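PDB 4M7V: dihydrofolate reductase from Enterococcus faecalis, which catalyses the NADPH-dependent reduction of 7,8-dihydrofolate to 5,6,7,8-tetrahydrofolate, a step probably essential for making glycine, purines and DNA precursors. Local coordinates for residues 118-123 against 164-169. Residues are numbered along the deposited sequence; the frame is centred on the assembly and turned at random.
Sequences CDVLYR and YETYHR
Arg123 places CG anti to the backbone N (chi1 165°) and bends at chi3, while Glu165 sets CG anti to the carbonyl carbon and runs on extended; the two side chains lie side by side and close a salt bridge. The guanidinium grips a single oxygen side-on: Arg123 NH2 reaches the syn lone pair of Glu165 OE2 at 2.8 Å, and NE bonds to that same OE2 at 2.9 Å from above the carboxylate plane. Both bonds lie in the guanidinium plane, which is turned 46° from the carboxylate. A third donor, the hydroxyl of Tyr167, bonds Glu165 OE2 at 2.8 Å from the other side of the carboxylate plane, so three hydrogen bonds hold this buried oxygen and would favour its charged form. On the same face of the sheet, Leu121 CB packs on Tyr167 CB at 4.0 Å. Strand 120-123 meets strand 164-169 antiparallel, the pairing that follows the parallel part of the dihydrofolate reductase sheet: strand 120-126 lies between 10-16 and 162-169. Leu121 with Tyr167 and Arg123 with Glu165 are the hydrogen-bonded pairs, each joined by two backbone bonds. On the sheet face of Val120, Tyr122, Thr166 and His168, Thr166 CG2 touches Val120 CG1 at 3.8 Å, and Thr166 OG1 sits at the edge of the Tyr122 ring; the Tyr122 side chain also touches Phe38 of helix 33-43. Val120 CG2 lies 3.8 Å from His168 ND1. At the C-terminal end of strand 164-169, Arg169 sends NH1 to the carbonyl oxygen of Cys118 (2.8 Å), in the loop before strand 120-123, within both the guanidinium and carbonyl planes.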
loop_
_atom_site.group_PDB
_atom_site.type_symbol
_atom_site.label_atom_id
_atom_site.label_comp_id
_atom_site.label_asym_id
_atom_site.label_seq_id
_atom_site.Cartn_x
_atom_site.Cartn_y
_atom_site.Cartn_z
ATOM N N CYS A 118 -7.386 9.589 0.774
ATOM C CA CYS A 118 -6.579 9.162 1.923
ATOM C C CYS A 118 -6.203 10.304 2.861
ATOM O O CYS A 118 -6.174 11.463 2.461
ATOM C CB CYS A 118 -5.307 8.462 1.446
ATOM S SG CYS A 118 -5.580 6.797 0.773
ATOM N N ASP A 119 -5.905 9.969 4.109
ATOM C CA ASP A 119 -5.515 10.970 5.088
ATOM C C ASP A 119 -4.035 10.912 5.394
ATOM O O ASP A 119 -3.460 11.888 5.855
ATOM C CB ASP A 119 -6.290 10.789 6.383
ATOM C CG ASP A 119 -7.761 10.940 6.186
ATOM O OD1 ASP A 119 -8.171 11.978 5.621
ATOM O OD2 ASP A 119 -8.498 9.999 6.556
ATOM N N VAL A 120 -3.430 9.752 5.170
ATOM C CA VAL A 120 -2.031 9.551 5.489
ATOM C C VAL A 120 -1.379 8.781 4.356
ATOM O O VAL A 120 -2.016 7.901 3.757
ATOM C CB VAL A 120 -1.848 8.782 6.816
ATOM C CG1 VAL A 120 -0.373 8.600 7.131
ATOM C CG2 VAL A 120 -2.556 9.494 7.966
ATOM N N LEU A 121 -0.132 9.138 4.038
ATOM C CA LEU A 121 0.707 8.345 3.142
ATOM C C LEU A 121 1.903 7.787 3.903
ATOM O O LEU A 121 2.626 8.537 4.582
ATOM C CB LEU A 121 1.194 9.177 1.962
ATOM C CG LEU A 121 0.120 9.830 1.091
ATOM C CD1 LEU A 121 0.743 10.488 -0.137
ATOM C CD2 LEU A 121 -0.935 8.807 0.679
ATOM N N TYR A 122 2.099 6.473 3.800
ATOM C CA TYR A 122 3.335 5.848 4.245
ATOM C C TYR A 122 4.111 5.316 3.054
ATOM O O TYR A 122 3.611 4.472 2.306
ATOM C CB TYR A 122 3.086 4.694 5.200
ATOM C CG TYR A 122 2.198 4.995 6.371
ATOM C CD1 TYR A 122 0.923 4.467 6.435
ATOM C CD2 TYR A 122 2.644 5.773 7.427
ATOM C CE1 TYR A 122 0.103 4.715 7.513
ATOM C CE2 TYR A 122 1.834 6.020 8.515
ATOM C CZ TYR A 122 0.561 5.488 8.547
ATOM O OH TYR A 122 -0.266 5.724 9.608
ATOM N N ARG A 123 5.345 5.770 2.906
ATOM C CA ARG A 123 6.173 5.343 1.800
ATOM C C ARG A 123 7.538 4.891 2.291
ATOM O O ARG A 123 8.159 5.552 3.146
ATOM C CB ARG A 123 6.316 6.479 0.800
ATOM C CG ARG A 123 7.417 6.280 -0.207
ATOM C CD ARG A 123 7.371 7.358 -1.278
ATOM N NE ARG A 123 8.153 8.542 -0.933
ATOM C CZ ARG A 123 8.570 9.429 -1.833
ATOM N NH1 ARG A 123 8.281 9.246 -3.117
ATOM N NH2 ARG A 123 9.305 10.472 -1.461
ATOM N N TYR A 164 11.749 5.676 5.710
ATOM C CA TYR A 164 10.308 5.574 5.902
ATOM C C TYR A 164 9.711 6.959 6.080
ATOM O O TYR A 164 10.020 7.661 7.045
ATOM C CB TYR A 164 9.969 4.696 7.113
ATOM C CG TYR A 164 10.674 3.362 7.105
ATOM C CD1 TYR A 164 10.216 2.322 6.313
ATOM C CD2 TYR A 164 11.809 3.148 7.881
ATOM C CE1 TYR A 164 10.867 1.099 6.294
ATOM C CE2 TYR A 164 12.465 1.933 7.868
ATOM C CZ TYR A 164 11.989 0.917 7.072
ATOM O OH TYR A 164 12.639 -0.288 7.045
ATOM N N GLU A 165 8.835 7.335 5.160
ATOM C CA GLU A 165 8.246 8.654 5.155
ATOM C C GLU A 165 6.736 8.614 5.390
ATOM O O GLU A 165 6.040 7.726 4.884
ATOM C CB GLU A 165 8.548 9.345 3.830
ATOM C CG GLU A 165 9.999 9.279 3.463
ATOM C CD GLU A 165 10.269 9.817 2.094
ATOM O OE1 GLU A 165 11.445 10.155 1.812
ATOM O OE2 GLU A 165 9.320 9.908 1.286
ATOM N N THR A 166 6.254 9.598 6.153
ATOM C CA THR A 166 4.841 9.779 6.458
ATOM C C THR A 166 4.383 11.161 6.023
ATOM O O THR A 166 5.006 12.164 6.372
ATOM C CB THR A 166 4.565 9.605 7.961
ATOM O OG1 THR A 166 5.110 8.354 8.399
ATOM C CG2 THR A 166 3.081 9.633 8.236
ATOM N N TYR A 167 3.310 11.211 5.238
ATOM C CA TYR A 167 2.707 12.478 4.819
ATOM C C TYR A 167 1.283 12.572 5.377
ATOM O O TYR A 167 0.578 11.555 5.472
ATOM C CB TYR A 167 2.682 12.626 3.288
ATOM C CG TYR A 167 4.028 12.484 2.590
ATOM C CD1 TYR A 167 4.678 11.251 2.523
ATOM C CD2 TYR A 167 4.637 13.574 1.977
ATOM C CE1 TYR A 167 5.891 11.117 1.892
ATOM C CE2 TYR A 167 5.862 13.446 1.331
ATOM C CZ TYR A 167 6.479 12.217 1.293
ATOM O OH TYR A 167 7.684 12.067 0.673
ATOM N N HIS A 168 0.906 13.786 5.790
ATOM C CA HIS A 168 -0.461 14.150 6.145
ATOM C C HIS A 168 -0.920 15.184 5.128
ATOM O O HIS A 168 -0.122 15.630 4.303
ATOM C CB HIS A 168 -0.545 14.709 7.556
ATOM C CG HIS A 168 -0.176 13.734 8.631
ATOM N ND1 HIS A 168 -0.079 12.371 8.412
ATOM C CD2 HIS A 168 0.105 13.911 9.945
ATOM C CE1 HIS A 168 0.247 11.763 9.537
ATOM N NE2 HIS A 168 0.369 12.677 10.487
ATOM N N ARG A 169 -2.194 15.571 5.167
ATOM C CA ARG A 169 -2.703 16.550 4.196
ATOM C C ARG A 169 -2.614 18.006 4.659
ATOM O O ARG A 169 -2.639 18.302 5.854
ATOM C CB ARG A 169 -4.164 16.244 3.830
ATOM C CG ARG A 169 -4.361 14.910 3.138
ATOM C CD ARG A 169 -5.766 14.757 2.617
ATOM N NE ARG A 169 -5.975 15.339 1.292
ATOM C CZ ARG A 169 -6.188 14.612 0.202
ATOM N NH1 ARG A 169 -6.199 13.286 0.297
ATOM N NH2 ARG A 169 -6.396 15.196 -0.978
#